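Local structure of malate dehydrogenase (Pyrococcus horikoshii, 1V9N) at residues A[184-196]-A[226-238]. The protein catalyses the NAD-dependent, reversible oxidation of (S)-malate to oxaloacetate, as a homodimer of the LDH2/MDH2 oxidoreductase family. Sequence-based numbering, arbitrary orientation.
With NDP (NADPH dihydro-nicotinamide-adenine-dinucleotide phosphate), chain B.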
loop_
_atom_site.group_PDB
_atom_site.type_symbol
_atom_site.label_atom_id
_atom_site.label_comp_id
_atom_site.label_asym_id
_atom_site.label_seq_id
_atom_site.Cartn_x
_atom_site.Cartn_y
_atom_site.Cartn_z
ATOM N N ASP A 184 0.227 -10.587 -0.502
ATOM C CA ASP A 184 -0.690 -10.695 0.628
ATOM C C ASP A 184 0.193 -10.547 1.857
ATOM O O ASP A 184 0.882 -11.484 2.245
ATOM C CB ASP A 184 -1.408 -12.050 0.624
ATOM C CG ASP A 184 -2.510 -12.118 1.662
ATOM O OD1 ASP A 184 -2.733 -11.085 2.334
ATOM O OD2 ASP A 184 -3.148 -13.184 1.808
HETATM N N MSE A 185 0.154 -9.365 2.467
HETATM C CA MSE A 185 1.018 -9.055 3.601
HETATM C C MSE A 185 0.401 -8.216 4.713
HETATM O O MSE A 185 -0.398 -7.314 4.459
HETATM C CB MSE A 185 2.225 -8.283 3.076
HETATM C CG MSE A 185 1.772 -7.092 2.221
HETATM SE SE MSE A 185 3.067 -5.745 1.775
HETATM C CE MSE A 185 2.851 -4.607 3.327
ATOM N N ALA A 186 0.800 -8.498 5.948
ATOM C CA ALA A 186 0.337 -7.704 7.075
ATOM C C ALA A 186 1.222 -6.459 7.000
ATOM O O ALA A 186 2.349 -6.538 6.512
ATOM C CB ALA A 186 0.580 -8.440 8.371
ATOM N N THR A 187 0.727 -5.315 7.459
ATOM C CA THR A 187 1.526 -4.097 7.416
ATOM C C THR A 187 2.470 -3.998 8.616
ATOM O O THR A 187 3.191 -3.008 8.788
ATOM C CB THR A 187 0.630 -2.837 7.325
ATOM O OG1 THR A 187 -0.426 -2.918 8.285
ATOM C CG2 THR A 187 0.026 -2.727 5.931
ATOM N N SER A 188 2.453 -5.034 9.446
ATOM C CA SER A 188 3.335 -5.114 10.601
ATOM C C SER A 188 4.446 -6.043 10.122
ATOM O O SER A 188 4.281 -6.716 9.099
ATOM C CB SER A 188 2.602 -5.732 11.798
ATOM O OG SER A 188 2.083 -7.015 11.478
ATOM N N VAL A 189 5.576 -6.084 10.824
ATOM C CA VAL A 189 6.654 -6.967 10.383
ATOM C C VAL A 189 6.092 -8.381 10.240
ATOM O O VAL A 189 6.353 -9.061 9.251
ATOM C CB VAL A 189 7.845 -6.987 11.374
ATOM C CG1 VAL A 189 8.955 -7.888 10.827
ATOM C CG2 VAL A 189 8.376 -5.578 11.588
ATOM N N VAL A 190 5.311 -8.815 11.226
ATOM C CA VAL A 190 4.700 -10.143 11.188
ATOM C C VAL A 190 3.322 -10.127 11.837
ATOM O O VAL A 190 2.996 -9.221 12.600
ATOM C CB VAL A 190 5.564 -11.198 11.921
ATOM C CG1 VAL A 190 6.947 -11.258 11.297
ATOM C CG2 VAL A 190 5.658 -10.861 13.408
ATOM N N PRO A 191 2.488 -11.129 11.527
ATOM C CA PRO A 191 1.139 -11.224 12.095
ATOM C C PRO A 191 1.241 -11.760 13.518
ATOM O O PRO A 191 2.168 -12.506 13.836
ATOM C CB PRO A 191 0.437 -12.229 11.180
ATOM C CG PRO A 191 1.269 -12.238 9.940
ATOM C CD PRO A 191 2.663 -12.118 10.454
ATOM N N ILE A 192 0.298 -11.386 14.377
ATOM C CA ILE A 192 0.330 -11.880 15.748
ATOM C C ILE A 192 0.109 -13.387 15.677
ATOM O O ILE A 192 0.709 -14.152 16.428
ATOM C CB ILE A 192 -0.775 -11.240 16.619
ATOM C CG1 ILE A 192 -0.532 -11.578 18.090
ATOM C CG2 ILE A 192 -2.146 -11.746 16.194
ATOM C CD1 ILE A 192 0.785 -11.062 18.626
ATOM N N GLY A 193 -0.745 -13.799 14.745
ATOM C CA GLY A 193 -1.036 -15.207 14.572
ATOM C C GLY A 193 0.207 -16.036 14.301
ATOM O O GLY A 193 0.168 -17.259 14.417
ATOM N N LYS A 194 1.306 -15.385 13.930
ATOM C CA LYS A 194 2.541 -16.109 13.659
ATOM C C LYS A 194 3.143 -16.629 14.952
ATOM O O LYS A 194 3.362 -17.828 15.101
ATOM C CB LYS A 194 3.563 -15.218 12.943
ATOM C CG LYS A 194 4.948 -15.858 12.838
ATOM C CD LYS A 194 5.865 -15.125 11.867
ATOM C CE LYS A 194 5.450 -15.368 10.420
ATOM N NZ LYS A 194 6.373 -14.714 9.445
ATOM N N LEU A 195 3.403 -15.719 15.886
ATOM C CA LEU A 195 3.986 -16.077 17.176
ATOM C C LEU A 195 3.364 -17.348 17.759
ATOM O O LEU A 195 2.314 -17.302 18.404
ATOM C CB LEU A 195 3.824 -14.914 18.161
ATOM C CG LEU A 195 4.503 -13.603 17.753
ATOM C CD1 LEU A 195 4.224 -12.525 18.785
ATOM C CD2 LEU A 195 5.997 -13.831 17.612
ATOM N N GLU A 196 4.020 -18.481 17.523
ATOM C CA GLU A 196 3.519 -19.747 18.026
ATOM C C GLU A 196 4.356 -20.285 19.170
ATOM O O GLU A 196 5.477 -20.750 18.964
ATOM N N ASN A 226 2.520 -10.646 27.115
ATOM C CA ASN A 226 2.375 -9.953 28.383
ATOM C C ASN A 226 2.518 -8.451 28.239
ATOM O O ASN A 226 3.551 -7.883 28.592
ATOM N N GLY A 227 1.480 -7.808 27.710
ATOM C CA GLY A 227 1.511 -6.367 27.537
ATOM C C GLY A 227 2.466 -5.888 26.458
ATOM O O GLY A 227 2.780 -4.700 26.384
ATOM N N GLY A 228 2.933 -6.811 25.623
ATOM C CA GLY A 228 3.846 -6.442 24.553
ATOM C C GLY A 228 3.093 -5.971 23.322
ATOM O O GLY A 228 1.863 -5.919 23.322
ATOM N N ALA A 229 3.827 -5.626 22.270
ATOM C CA ALA A 229 3.209 -5.159 21.034
ATOM C C ALA A 229 4.094 -5.462 19.833
ATOM O O ALA A 229 5.319 -5.547 19.955
ATOM C CB ALA A 229 2.941 -3.662 21.118
ATOM N N LEU A 230 3.465 -5.633 18.673
ATOM C CA LEU A 230 4.197 -5.912 17.445
ATOM C C LEU A 230 4.739 -4.604 16.887
ATOM O O LEU A 230 4.264 -3.523 17.240
ATOM C CB LEU A 230 3.282 -6.577 16.409
ATOM C CG LEU A 230 2.779 -7.989 16.720
ATOM C CD1 LEU A 230 1.717 -8.404 15.711
ATOM C CD2 LEU A 230 3.948 -8.960 16.697
ATOM N N LEU A 231 5.738 -4.712 16.021
ATOM C CA LEU A 231 6.353 -3.545 15.402
ATOM C C LEU A 231 5.829 -3.407 13.967
ATOM O O LEU A 231 5.550 -4.401 13.303
ATOM C CB LEU A 231 7.880 -3.714 15.396
ATOM C CG LEU A 231 8.768 -2.669 16.092
ATOM C CD1 LEU A 231 8.248 -2.349 17.482
ATOM C CD2 LEU A 231 10.195 -3.201 16.162
ATOM N N PRO A 232 5.668 -2.166 13.480
ATOM C CA PRO A 232 5.175 -1.960 12.115
ATOM C C PRO A 232 6.291 -2.203 11.106
ATOM O O PRO A 232 7.472 -2.067 11.443
ATOM C CB PRO A 232 4.736 -0.503 12.130
ATOM C CG PRO A 232 5.762 0.118 13.032
ATOM C CD PRO A 232 5.844 -0.878 14.172
ATOM N N LEU A 233 5.924 -2.568 9.880
ATOM C CA LEU A 233 6.915 -2.800 8.838
ATOM C C LEU A 233 7.891 -1.628 8.854
ATOM O O LEU A 233 7.484 -0.471 8.914
ATOM C CB LEU A 233 6.238 -2.899 7.467
ATOM C CG LEU A 233 7.160 -3.118 6.261
ATOM C CD1 LEU A 233 7.959 -4.401 6.452
ATOM C CD2 LEU A 233 6.332 -3.188 4.977
ATOM N N GLY A 234 9.181 -1.930 8.804
ATOM C CA GLY A 234 10.174 -0.870 8.833
ATOM C C GLY A 234 10.950 -0.948 10.132
ATOM O O GLY A 234 12.106 -0.531 10.208
ATOM N N GLY A 235 10.306 -1.473 11.169
ATOM C CA GLY A 235 10.986 -1.619 12.438
ATOM C C GLY A 235 10.615 -0.698 13.584
ATOM O O GLY A 235 9.603 0.002 13.563
ATOM N N PHE A 236 11.486 -0.708 14.587
ATOM C CA PHE A 236 11.328 0.055 15.817
ATOM C C PHE A 236 11.296 1.573 15.734
ATOM O O PHE A 236 10.548 2.205 16.465
ATOM C CB PHE A 236 12.418 -0.372 16.815
ATOM C CG PHE A 236 12.453 0.447 18.079
ATOM C CD1 PHE A 236 13.041 1.710 18.097
ATOM C CD2 PHE A 236 11.889 -0.041 19.252
ATOM C CE1 PHE A 236 13.067 2.473 19.264
ATOM C CE2 PHE A 236 11.910 0.716 20.425
ATOM C CZ PHE A 236 12.499 1.976 20.428
ATOM N N GLY A 237 12.096 2.180 14.872
ATOM C CA GLY A 237 12.084 3.630 14.853
ATOM C C GLY A 237 11.543 4.344 13.636
ATOM O O GLY A 237 10.417 4.117 13.191
ATOM N N GLU A 238 12.378 5.231 13.113
ATOM C CA GLU A 238 12.062 6.040 11.952
ATOM C C GLU A 238 13.236 5.892 10.990
ATOM O O GLU A 238 13.114 6.114 9.784
ATOM C CB GLU A 238 11.915 7.489 12.412
ATOM C CG GLU A 238 11.435 8.470 11.382
ATOM C CD GLU A 238 11.256 9.844 11.986
ATOM O OE1 GLU A 238 10.514 9.954 12.987
ATOM O OE2 GLU A 238 11.857 10.810 11.468
HETATM P PA NDP B . 4.529 -13.133 4.495
HETATM O O1A NDP B . 4.397 -14.560 4.666
HETATM O O2A NDP B . 5.718 -12.351 4.985
HETATM O O5B NDP B . 4.317 -12.827 2.898
HETATM C C5B NDP B . 4.356 -11.484 2.380
HETATM C C4B NDP B . 4.081 -11.616 0.870
HETATM O O4B NDP B . 5.386 -11.677 0.268
HETATM C C3B NDP B . 3.337 -12.827 0.378
HETATM O O3B NDP B . 2.467 -12.404 -0.714
HETATM C C2B NDP B . 4.358 -13.795 -0.104
HETATM O O2B NDP B . 3.949 -14.762 -1.087
HETATM C C1B NDP B . 5.452 -12.863 -0.523
HETATM N N9A NDP B . 6.835 -13.381 -0.331
HETATM C C8A NDP B . 7.366 -14.170 0.729
HETATM N N7A NDP B . 8.646 -14.403 0.547
HETATM C C5A NDP B . 8.994 -13.784 -0.619
HETATM C C6A NDP B . 10.207 -13.644 -1.367
HETATM N N6A NDP B . 11.338 -14.203 -0.922
HETATM N N1A NDP B . 10.210 -12.928 -2.544
HETATM C C2A NDP B . 9.055 -12.346 -3.006
HETATM N N3A NDP B . 7.865 -12.417 -2.374
HETATM C C4A NDP B . 7.898 -13.156 -1.175
HETATM O O3 NDP B . 3.278 -12.329 5.001
HETATM P PN NDP B . 2.531 -12.027 6.367
HETATM O O1N NDP B . 2.589 -10.577 6.523
HETATM O O2N NDP B . 3.286 -12.870 7.355
HETATM O O5D NDP B . 1.075 -12.584 6.047
HETATM C C5D NDP B . 0.321 -13.402 6.985
HETATM C C4D NDP B . -1.083 -13.786 6.378
HETATM O O4D NDP B . -2.051 -13.440 7.353
HETATM C C3D NDP B . -1.520 -13.047 5.088
HETATM O O3D NDP B . -2.132 -14.005 4.215
HETATM C C2D NDP B . -2.459 -11.946 5.549
HETATM O O2D NDP B . -3.395 -11.608 4.547
HETATM C C1D NDP B . -3.068 -12.589 6.823
HETATM N N1N NDP B . -3.464 -11.608 7.870
HETATM C C2N NDP B . -4.854 -11.520 8.159
HETATM C C3N NDP B . -5.250 -10.571 9.189
HETATM C C7N NDP B . -6.667 -10.439 9.540
HETATM O O7N NDP B . -7.080 -9.661 10.409
HETATM N N7N NDP B . -7.607 -11.189 8.903
HETATM C C4N NDP B . -4.231 -9.807 9.836
HETATM C C5N NDP B . -2.880 -9.906 9.533
HETATM C C6N NDP B . -2.487 -10.813 8.550
HETATM P P2B NDP B . 3.587 -16.248 -0.812
HETATM O O1X NDP B . 4.233 -16.937 -1.940
HETATM O O2X NDP B . 2.102 -16.425 -0.839
HETATM O O3X NDP B . 4.165 -16.681 0.532
HETATM O O HOH W 1 5.839 -7.064 13.764
#
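S188 and P232 form an isolated antiparallel beta bridge whose second member is a proline, their CA atoms 4.0 Å apart. The bond pattern identifies it as a non-hydrogen-bonded pair, so the pattern needs no N-H from P232: the flanking residues supply both bonds. L233 N donates to T187 O (3.0 Å, N-H...O 165°), and V189 N reaches L231 O at 3.0 Å, nearly straight. L231 O also accepts from a water at 2.7 Å, which in turn accepts from V190 N; two donors thus grip this carbonyl. P232 to G235 then make a type II turn. V189 CG2 rests against the carbonyl oxygens of L231 and P232 and against L231 CB, while L233 CD2 meets the CE methyl of M185, a selenomethionine.

The bridge joins the loop leaving strand 181-185, outermost in the mixed sheet of this chain, to the loop before helix 242-258. Directly upstream, A186 N holds the NADPH phosphate oxygen O1N at 2.8 Å, while K244 of the second subunit bonds the carbonyls of A186, S188 and V189, placing the contact at cofactor and dimer interface together.

On the 226-231 side of the bridge, L230 has CG anti to its carbonyl carbon (chi1 -67°), which directs the side chain at 184-196 and divides the work between its methyls. CD1 lies 3.5 Å from V190 O and 3.9 Å from I192 CB; CD2 meets V190 CG2 and L195 CD1. Cut back to an alanine, L230 would lose both methyls, which would probably open a gap beside I192 and L195 and free their side chains to shift. V190 O accepts a hydrogen bond from S188 OG at 2.6 Å, the donor 63° out of the carbonyl plane.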